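Local coordinates for Myo-inositol 2-dehydrogenase (Lactobacillus plantarum WCFS1, PDB 3CEA), which probably oxidises myo-inositol at its 2-position using the bound cofactor NAD, as a member of the GFO/IDH/MocA oxidoreductase family, at residues I161-G166 and S286-G291; R273-N278 and V282-L287. One frame throughout, in Å; residues are numbered along the deposited sequence.

Contact 1. Residues I161-G166 and S286-G291; sequences IDPISG and SLQSFG. With NAD (nicotinamide-adenine-dinucleotide), chain E.
The Phe290 ring meets the nicotinamide obliquely, with CE2 3.5 Å from NAD C4N, the carbon that takes the hydride in NAD-dependent dehydrogenases. A water lies at the edge of the Phe290 ring, in its plane. This water accepts from Phe290 N (3.0 Å to the water O) and donates to Asp162 OD1 (3.2 Å), so it bridges the two segments. The other flat group is the Gln288 amide, whose oxygen OE1 is faced by CB of Pro163. The puckered ring of this proline also sits against the Gln288 backbone. Its CG lies 3.1 Å from Gln288 O, a close approach with no hydrogen bond.

Pro163 and Asp162 end strand 153-163 of the C-terminal domain's mixed sheet. Just beyond, Gly166 N bonds back to Pro163 O at 2.9 Å. Phe290 opens helix 290-293, with Ser289 as its N-cap; Ser289 OG makes a weak bond to Glu292 N. Phe290 CG sits between the backbone N and the carbonyl carbon (chi1 66°), which carries the ring to the cofactor. With an alanine here, the nicotinamide would probably lose its aromatic neighbour at C4N and be freer to shift.

The Gln288 chain bends back at chi2. NE2 then donates to Ser286 O at 3.1 Å, nearly straight at 165°, from above the carbonyl plane. The same NE2 also bonds to His248 O, so two carbonyls hold the amide. Asp162 OD2 has a long, weak ion pair with Arg244.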
ATOM      1  N   ILE A 161      -2.183  18.424  -8.481  1.00 42.99           N
ATOM      2  CA  ILE A 161      -3.462  18.306  -9.185  1.00 43.38           C
ATOM      3  C   ILE A 161      -4.650  18.423  -8.230  1.00 42.93           C
ATOM      4  O   ILE A 161      -4.764  17.665  -7.264  1.00 42.54           O
ATOM      5  CB  ILE A 161      -3.551  16.994 -10.034  1.00 43.73           C
ATOM      6  CG1 ILE A 161      -2.426  16.928 -11.073  1.00 44.98           C
ATOM      7  CG2 ILE A 161      -4.858  16.914 -10.783  1.00 42.55           C
ATOM      8  CD1 ILE A 161      -1.217  16.146 -10.631  1.00 50.14           C
ATOM      9  N   ASP A 162      -5.512  19.398  -8.510  1.00 43.02           N
ATOM     10  CA  ASP A 162      -6.770  19.598  -7.789  1.00 42.92           C
ATOM     11  C   ASP A 162      -7.810  18.559  -8.222  1.00 42.73           C
ATOM     12  O   ASP A 162      -7.708  18.007  -9.320  1.00 42.24           O
ATOM     13  CB  ASP A 162      -7.318  21.005  -8.057  1.00 42.92           C
ATOM     14  CG  ASP A 162      -6.616  22.085  -7.248  1.00 44.69           C
ATOM     15  OD1 ASP A 162      -5.735  21.765  -6.420  1.00 47.07           O
ATOM     16  OD2 ASP A 162      -6.958  23.273  -7.440  1.00 45.83           O
ATOM     17  N   PRO A 163      -8.808  18.283  -7.358  1.00 43.08           N
ATOM     18  CA  PRO A 163      -9.911  17.398  -7.745  1.00 43.42           C
ATOM     19  C   PRO A 163     -10.988  18.098  -8.573  1.00 43.43           C
ATOM     20  O   PRO A 163     -11.094  19.322  -8.534  1.00 43.43           O
ATOM     21  CB  PRO A 163     -10.488  16.955  -6.400  1.00 43.47           C
ATOM     22  CG  PRO A 163     -10.201  18.085  -5.483  1.00 43.70           C
ATOM     23  CD  PRO A 163      -8.943  18.753  -5.965  1.00 43.04           C
ATOM     24  N   ILE A 164     -11.785  17.309  -9.297  1.00 43.82           N
ATOM     25  CA  ILE A 164     -12.871  17.818 -10.151  1.00 43.96           C
ATOM     26  C   ILE A 164     -13.898  18.664  -9.381  1.00 44.90           C
ATOM     27  O   ILE A 164     -14.522  19.570  -9.948  1.00 45.18           O
ATOM     28  CB  ILE A 164     -13.599  16.662 -10.906  1.00 43.96           C
ATOM     29  CG1 ILE A 164     -12.613  15.869 -11.774  1.00 42.88           C
ATOM     30  CG2 ILE A 164     -14.752  17.200 -11.770  1.00 42.93           C
ATOM     31  CD1 ILE A 164     -13.147  14.522 -12.269  1.00 43.17           C
ATOM     32  N   SER A 165     -14.072  18.364  -8.094  1.00 45.54           N
ATOM     33  CA  SER A 165     -14.986  19.112  -7.230  1.00 46.35           C
ATOM     34  C   SER A 165     -14.558  20.570  -7.064  1.00 47.04           C
ATOM     35  O   SER A 165     -15.387  21.443  -6.798  1.00 47.13           O
ATOM     36  CB  SER A 165     -15.101  18.439  -5.860  1.00 46.29           C
ATOM     37  OG  SER A 165     -13.842  18.383  -5.210  1.00 47.07           O
ATOM     38  N   GLY A 166     -13.261  20.824  -7.234  1.00 48.02           N
ATOM     39  CA  GLY A 166     -12.697  22.168  -7.109  1.00 48.75           C
ATOM     40  C   GLY A 166     -12.787  23.028  -8.361  1.00 49.42           C
ATOM     41  O   GLY A 166     -12.373  24.187  -8.344  1.00 49.54           O
ATOM     42  N   SER A 286      -9.297   9.499  -0.062  1.00 38.62           N
ATOM     43  CA  SER A 286      -8.300  10.529  -0.325  1.00 38.25           C
ATOM     44  C   SER A 286      -8.671  11.896   0.242  1.00 38.73           C
ATOM     45  O   SER A 286      -9.844  12.180   0.493  1.00 38.54           O
ATOM     46  CB  SER A 286      -8.026  10.637  -1.828  1.00 38.02           C
ATOM     47  OG  SER A 286      -7.577   9.401  -2.352  1.00 35.35           O
ATOM     48  N   LEU A 287      -7.647  12.722   0.456  1.00 39.41           N
ATOM     49  CA  LEU A 287      -7.803  14.125   0.814  1.00 40.03           C
ATOM     50  C   LEU A 287      -8.388  14.862  -0.380  1.00 40.64           C
ATOM     51  O   LEU A 287      -8.057  14.551  -1.525  1.00 40.74           O
ATOM     52  CB  LEU A 287      -6.447  14.740   1.169  1.00 40.13           C
ATOM     53  CG  LEU A 287      -5.703  14.249   2.412  1.00 40.31           C
ATOM     54  CD1 LEU A 287      -4.209  14.304   2.181  1.00 40.18           C
ATOM     55  CD2 LEU A 287      -6.087  15.063   3.635  1.00 41.79           C
ATOM     56  N   GLN A 288      -9.243  15.845  -0.108  1.00 41.35           N
ATOM     57  CA  GLN A 288      -9.995  16.531  -1.161  1.00 41.85           C
ATOM     58  C   GLN A 288      -9.541  17.966  -1.455  1.00 42.47           C
ATOM     59  O   GLN A 288     -10.038  18.594  -2.390  1.00 42.98           O
ATOM     60  CB  GLN A 288     -11.499  16.503  -0.845  1.00 41.83           C
ATOM     61  CG  GLN A 288     -12.114  15.102  -0.859  1.00 41.35           C
ATOM     62  CD  GLN A 288     -11.862  14.368  -2.165  1.00 42.58           C
ATOM     63  OE1 GLN A 288     -12.234  14.843  -3.242  1.00 41.03           O
ATOM     64  NE2 GLN A 288     -11.218  13.205  -2.074  1.00 39.65           N
ATOM     65  N   SER A 289      -8.606  18.485  -0.664  1.00 42.74           N
ATOM     66  CA  SER A 289      -8.137  19.856  -0.853  1.00 43.03           C
ATOM     67  C   SER A 289      -6.714  20.067  -0.360  1.00 43.45           C
ATOM     68  O   SER A 289      -6.220  19.323   0.495  1.00 43.98           O
ATOM     69  CB  SER A 289      -9.078  20.853  -0.170  1.00 43.22           C
ATOM     70  OG  SER A 289      -9.151  20.619   1.223  1.00 44.13           O
ATOM     71  N   PHE A 290      -6.065  21.089  -0.915  1.00 43.49           N
ATOM     72  CA  PHE A 290      -4.740  21.514  -0.475  1.00 43.59           C
ATOM     73  C   PHE A 290      -4.760  21.937   0.996  1.00 43.22           C
ATOM     74  O   PHE A 290      -3.787  21.729   1.719  1.00 43.03           O
ATOM     75  CB  PHE A 290      -4.222  22.661  -1.361  1.00 43.88           C
ATOM     76  CG  PHE A 290      -5.015  23.942  -1.239  1.00 44.82           C
ATOM     77  CD1 PHE A 290      -6.182  24.132  -1.979  1.00 45.69           C
ATOM     78  CD2 PHE A 290      -4.592  24.960  -0.387  1.00 45.35           C
ATOM     79  CE1 PHE A 290      -6.920  25.313  -1.867  1.00 45.21           C
ATOM     80  CE2 PHE A 290      -5.325  26.141  -0.265  1.00 45.98           C
ATOM     81  CZ  PHE A 290      -6.491  26.317  -1.009  1.00 44.64           C
ATOM     82  N   GLY A 291      -5.881  22.522   1.419  1.00 43.07           N
ATOM     83  CA  GLY A 291      -6.041  23.050   2.769  1.00 43.25           C
ATOM     84  C   GLY A 291      -6.144  21.984   3.837  1.00 43.54           C
ATOM     85  O   GLY A 291      -5.717  22.197   4.972  1.00 43.91           O
TER
HETATM   86  PA  NAD E 400     -10.115  33.605  -3.304  1.00 47.24           P
HETATM   87  O1A NAD E 400     -10.804  32.384  -2.827  1.00 46.59           O
HETATM   88  O2A NAD E 400     -10.687  34.098  -4.577  1.00 47.10           O
HETATM   89  O5B NAD E 400     -10.174  34.727  -2.152  1.00 50.10           O
HETATM   90  C5B NAD E 400      -9.786  36.060  -2.417  1.00 53.34           C
HETATM   91  C4B NAD E 400     -10.264  36.971  -1.288  1.00 54.76           C
HETATM   92  O4B NAD E 400      -9.641  38.242  -1.373  1.00 55.87           O
HETATM   93  C3B NAD E 400     -11.765  37.207  -1.337  1.00 55.00           C
HETATM   94  O3B NAD E 400     -12.268  37.027  -0.037  1.00 54.65           O
HETATM   95  C2B NAD E 400     -11.919  38.652  -1.771  1.00 56.34           C
HETATM   96  O2B NAD E 400     -13.014  39.289  -1.149  1.00 57.36           O
HETATM   97  C1B NAD E 400     -10.601  39.282  -1.350  1.00 55.99           C
HETATM   98  N9A NAD E 400     -10.206  40.376  -2.257  1.00 56.19           N
HETATM   99  C8A NAD E 400     -10.101  40.321  -3.625  1.00 56.40           C
HETATM  100  N7A NAD E 400      -9.704  41.531  -4.082  1.00 56.27           N
HETATM  101  C5A NAD E 400      -9.560  42.360  -3.023  1.00 56.29           C
HETATM  102  C6A NAD E 400      -9.182  43.695  -2.928  1.00 55.56           C
HETATM  103  N6A NAD E 400      -8.650  44.301  -3.984  1.00 55.25           N
HETATM  104  N1A NAD E 400      -9.119  44.294  -1.682  1.00 56.21           N
HETATM  105  C2A NAD E 400      -9.430  43.572  -0.541  1.00 55.83           C
HETATM  106  N3A NAD E 400      -9.807  42.245  -0.644  1.00 55.08           N
HETATM  107  C4A NAD E 400      -9.870  41.648  -1.866  1.00 56.11           C
HETATM  108  O3  NAD E 400      -8.540  33.322  -3.491  1.00 49.83           O
HETATM  109  PN  NAD E 400      -7.747  32.269  -2.564  1.00 48.70           P
HETATM  110  O1N NAD E 400      -8.206  32.408  -1.161  1.00 46.84           O
HETATM  111  O2N NAD E 400      -7.800  30.961  -3.248  1.00 49.70           O
HETATM  112  O5D NAD E 400      -6.215  32.746  -2.649  1.00 49.86           O
HETATM  113  C5D NAD E 400      -5.804  34.079  -2.455  1.00 48.86           C
HETATM  114  C4D NAD E 400      -4.287  34.126  -2.606  1.00 48.59           C
HETATM  115  O4D NAD E 400      -3.697  33.025  -1.936  1.00 48.80           O
HETATM  116  C3D NAD E 400      -3.859  34.059  -4.064  1.00 48.69           C
HETATM  117  O3D NAD E 400      -2.933  35.091  -4.317  1.00 48.31           O
HETATM  118  C2D NAD E 400      -3.204  32.699  -4.212  1.00 48.39           C
HETATM  119  O2D NAD E 400      -2.077  32.743  -5.053  1.00 48.85           O
HETATM  120  C1D NAD E 400      -2.817  32.316  -2.790  1.00 48.25           C
HETATM  121  N1N NAD E 400      -2.914  30.860  -2.569  1.00 48.25           N
HETATM  122  C2N NAD E 400      -1.839  30.199  -2.029  1.00 48.31           C
HETATM  123  C3N NAD E 400      -1.893  28.820  -1.807  1.00 48.30           C
HETATM  124  C7N NAD E 400      -0.796  28.114  -1.061  1.00 49.04           C
HETATM  125  O7N NAD E 400      -0.657  26.723  -1.235  1.00 47.83           O
HETATM  126  N7N NAD E 400       0.018  28.805  -0.257  1.00 48.79           N
HETATM  127  C4N NAD E 400      -3.050  28.117  -2.140  1.00 47.76           C
HETATM  128  C5N NAD E 400      -4.137  28.795  -2.688  1.00 47.89           C
HETATM  129  C6N NAD E 400      -4.056  30.171  -2.898  1.00 47.25           C
HETATM  130  O   HOH W   1      -7.213  21.508  -3.615  1.00 36.97           O

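Contact 2. Residues R273-N278 and V282-L287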
ATOM      1  N   ARG A 273      -5.976   6.923   8.383  1.00 39.51           N
ATOM      2  CA  ARG A 273      -5.342   5.622   8.570  1.00 39.20           C
ATOM      3  C   ARG A 273      -6.349   4.473   8.461  1.00 38.87           C
ATOM      4  O   ARG A 273      -6.168   3.411   9.064  1.00 38.60           O
ATOM      5  CB  ARG A 273      -4.622   5.580   9.921  1.00 39.10           C
ATOM      6  CG  ARG A 273      -3.583   6.674  10.110  1.00 39.52           C
ATOM      7  CD  ARG A 273      -2.954   6.580  11.488  1.00 40.39           C
ATOM      8  NE  ARG A 273      -1.921   7.589  11.705  1.00 39.93           N
ATOM      9  CZ  ARG A 273      -0.637   7.435  11.389  1.00 40.79           C
ATOM     10  NH1 ARG A 273      -0.212   6.311  10.824  1.00 40.06           N
ATOM     11  NH2 ARG A 273       0.226   8.413  11.631  1.00 39.58           N
ATOM     12  N   VAL A 274      -7.408   4.693   7.686  1.00 38.61           N
ATOM     13  CA  VAL A 274      -8.466   3.700   7.517  1.00 38.17           C
ATOM     14  C   VAL A 274      -8.404   3.067   6.133  1.00 38.26           C
ATOM     15  O   VAL A 274      -8.387   3.767   5.118  1.00 38.04           O
ATOM     16  CB  VAL A 274      -9.879   4.301   7.742  1.00 38.06           C
ATOM     17  CG1 VAL A 274     -10.939   3.203   7.747  1.00 36.91           C
ATOM     18  CG2 VAL A 274      -9.930   5.085   9.040  1.00 37.54           C
ATOM     19  N   THR A 275      -8.368   1.738   6.112  1.00 38.46           N
ATOM     20  CA  THR A 275      -8.449   0.967   4.883  1.00 38.44           C
ATOM     21  C   THR A 275      -9.859   0.395   4.763  1.00 38.19           C
ATOM     22  O   THR A 275     -10.371  -0.224   5.697  1.00 38.05           O
ATOM     23  CB  THR A 275      -7.396  -0.155   4.857  1.00 38.45           C
ATOM     24  OG1 THR A 275      -6.092   0.415   5.027  1.00 40.00           O
ATOM     25  CG2 THR A 275      -7.431  -0.892   3.545  1.00 38.75           C
ATOM     26  N   VAL A 276     -10.484   0.627   3.613  1.00 38.06           N
ATOM     27  CA  VAL A 276     -11.872   0.224   3.383  1.00 37.71           C
ATOM     28  C   VAL A 276     -11.941  -0.961   2.421  1.00 37.75           C
ATOM     29  O   VAL A 276     -11.244  -0.992   1.400  1.00 37.95           O
ATOM     30  CB  VAL A 276     -12.727   1.413   2.856  1.00 37.61           C
ATOM     31  CG1 VAL A 276     -14.175   0.996   2.636  1.00 36.92           C
ATOM     32  CG2 VAL A 276     -12.662   2.595   3.824  1.00 36.37           C
ATOM     33  N   PHE A 277     -12.774  -1.937   2.763  1.00 37.62           N
ATOM     34  CA  PHE A 277     -13.006  -3.101   1.918  1.00 37.47           C
ATOM     35  C   PHE A 277     -14.461  -3.092   1.466  1.00 37.51           C
ATOM     36  O   PHE A 277     -15.371  -3.153   2.290  1.00 37.67           O
ATOM     37  CB  PHE A 277     -12.710  -4.396   2.684  1.00 37.38           C
ATOM     38  CG  PHE A 277     -11.275  -4.538   3.136  1.00 36.99           C
ATOM     39  CD1 PHE A 277     -10.770  -3.757   4.175  1.00 36.82           C
ATOM     40  CD2 PHE A 277     -10.445  -5.489   2.553  1.00 36.04           C
ATOM     41  CE1 PHE A 277      -9.450  -3.901   4.601  1.00 37.09           C
ATOM     42  CE2 PHE A 277      -9.128  -5.644   2.977  1.00 35.31           C
ATOM     43  CZ  PHE A 277      -8.629  -4.848   4.000  1.00 36.56           C
ATOM     44  N   ASN A 278     -14.675  -3.001   0.158  1.00 37.38           N
ATOM     45  CA  ASN A 278     -16.021  -3.006  -0.411  1.00 37.31           C
ATOM     46  C   ASN A 278     -16.041  -3.690  -1.778  1.00 37.72           C
ATOM     47  O   ASN A 278     -15.064  -4.337  -2.150  1.00 37.74           O
ATOM     48  CB  ASN A 278     -16.601  -1.582  -0.471  1.00 37.04           C
ATOM     49  CG  ASN A 278     -15.694  -0.597  -1.198  1.00 36.25           C
ATOM     50  OD1 ASN A 278     -14.972  -0.955  -2.131  1.00 35.12           O
ATOM     51  ND2 ASN A 278     -15.736   0.660  -0.774  1.00 34.49           N
ATOM     52  N   VAL A 282      -9.814  -3.166  -2.212  1.00 36.24           N
ATOM     53  CA  VAL A 282      -9.221  -2.516  -1.047  1.00 36.12           C
ATOM     54  C   VAL A 282      -9.011  -1.025  -1.339  1.00 36.63           C
ATOM     55  O   VAL A 282      -8.276  -0.659  -2.259  1.00 36.99           O
ATOM     56  CB  VAL A 282      -7.894  -3.193  -0.639  1.00 36.10           C
ATOM     57  CG1 VAL A 282      -7.297  -2.516   0.580  1.00 35.06           C
ATOM     58  CG2 VAL A 282      -8.117  -4.675  -0.358  1.00 35.15           C
ATOM     59  N   VAL A 283      -9.665  -0.172  -0.554  1.00 36.54           N
ATOM     60  CA  VAL A 283      -9.731   1.258  -0.864  1.00 36.68           C
ATOM     61  C   VAL A 283      -9.101   2.150   0.211  1.00 37.32           C
ATOM     62  O   VAL A 283      -9.260   1.909   1.410  1.00 37.37           O
ATOM     63  CB  VAL A 283     -11.200   1.719  -1.119  1.00 36.47           C
ATOM     64  CG1 VAL A 283     -11.236   3.158  -1.609  1.00 35.31           C
ATOM     65  CG2 VAL A 283     -11.904   0.800  -2.124  1.00 34.16           C
ATOM     66  N   ARG A 284      -8.386   3.181  -0.237  1.00 38.04           N
ATOM     67  CA  ARG A 284      -7.916   4.250   0.643  1.00 38.69           C
ATOM     68  C   ARG A 284      -8.532   5.581   0.234  1.00 38.97           C
ATOM     69  O   ARG A 284      -8.164   6.135  -0.810  1.00 39.10           O
ATOM     70  CB  ARG A 284      -6.389   4.353   0.634  1.00 38.44           C
ATOM     71  CG  ARG A 284      -5.680   3.200   1.324  1.00 40.45           C
ATOM     72  CD  ARG A 284      -6.019   3.127   2.812  1.00 41.79           C
ATOM     73  NE  ARG A 284      -5.509   4.270   3.572  1.00 42.26           N
ATOM     74  CZ  ARG A 284      -4.295   4.330   4.118  1.00 41.04           C
ATOM     75  NH1 ARG A 284      -3.444   3.321   3.984  1.00 40.96           N
ATOM     76  NH2 ARG A 284      -3.926   5.405   4.797  1.00 40.60           N
ATOM     77  N   PRO A 285      -9.480   6.092   1.048  1.00 39.08           N
ATOM     78  CA  PRO A 285     -10.113   7.390   0.811  1.00 38.98           C
ATOM     79  C   PRO A 285      -9.060   8.486   0.768  1.00 38.99           C
ATOM     80  O   PRO A 285      -8.049   8.402   1.479  1.00 39.24           O
ATOM     81  CB  PRO A 285     -11.015   7.573   2.037  1.00 38.91           C
ATOM     82  CG  PRO A 285     -11.268   6.201   2.526  1.00 39.38           C
ATOM     83  CD  PRO A 285     -10.007   5.443   2.262  1.00 39.07           C
ATOM     84  N   SER A 286      -9.297   9.499  -0.062  1.00 38.62           N
ATOM     85  CA  SER A 286      -8.300  10.529  -0.325  1.00 38.25           C
ATOM     86  C   SER A 286      -8.671  11.896   0.242  1.00 38.73           C
ATOM     87  O   SER A 286      -9.844  12.180   0.493  1.00 38.54           O
ATOM     88  CB  SER A 286      -8.026  10.637  -1.828  1.00 38.02           C
ATOM     89  OG  SER A 286      -7.577   9.401  -2.352  1.00 35.35           O
ATOM     90  N   LEU A 287      -7.647  12.722   0.456  1.00 39.41           N
ATOM     91  CA  LEU A 287      -7.803  14.125   0.814  1.00 40.03           C
ATOM     92  C   LEU A 287      -8.388  14.862  -0.380  1.00 40.64           C
ATOM     93  O   LEU A 287      -8.057  14.551  -1.525  1.00 40.74           O
ATOM     94  CB  LEU A 287      -6.447  14.740   1.169  1.00 40.13           C
ATOM     95  CG  LEU A 287      -5.703  14.249   2.412  1.00 40.31           C
ATOM     96  CD1 LEU A 287      -4.209  14.304   2.181  1.00 40.18           C
ATOM     97  CD2 LEU A 287      -6.087  15.063   3.635  1.00 41.79           C
TER
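Val276 and Val283 form an antiparallel hydrogen-bonded pair, with Val276 N to Val283 O at 2.8 Å and Val283 N to Val276 O at 2.6 Å. The next pair, Phe277 with Val282, is non-hydrogen-bonded. Its side chains lie side by side and point the same way. Val282 CG2 comes obliquely to Phe277 CE2 at 3.6 Å, and CG1 lies over one ring face, offset toward the rim. Val282 CG1 also touches Thr275 CG2 at 3.4 Å. On this same face of Phe277 and Val282, Arg284 folds back through bends at chi2 (-63°) and chi3 (-66°). This brings its CD to 3.5 Å from Thr275 OG1, while NH2 bonds to Asn272 O.

The two strands make a short beta hairpin. Each outer edge pairs with a strand of another chain: residues 274-277 with the fourth subunit, 282-284 with the third. The hairpin thus carries a sheet across the tetramer interfaces. Phe277 also meets Trp262 of the fourth subunit, and His248 of the third edge-to-face.

On the face of Val276 and Val283, Val276 CG2 packs on Pro285 CG at 4.1 Å. The Val283 and Asn278 side chains cross at about a right angle, with CG2 of Val283 near OD1 of Asn278, which accepts from Gln280 N.

How the contacts relate
The second segments of contacts 1 and 2 overlap at Ser286 and Leu287. The centres of the two contacts are about 16 Å apart. Contact 1 reaches the cofactor through Phe290. Contact 2 lies farther out and belongs to the subunit interfaces: its centre is about 28 Å from the centre of the chain, against about 15 Å for the centre of contact 1. From Val283 CA to Phe290 CA is 20.9 Å. The shared residues already touch other chains: Ser286 packs on Gly281 of the third subunit and Leu287 on Arg273 of the fourth. The run 282-291 therefore leads from the intersubunit sheet to the nicotinamide end of the NAD pocket.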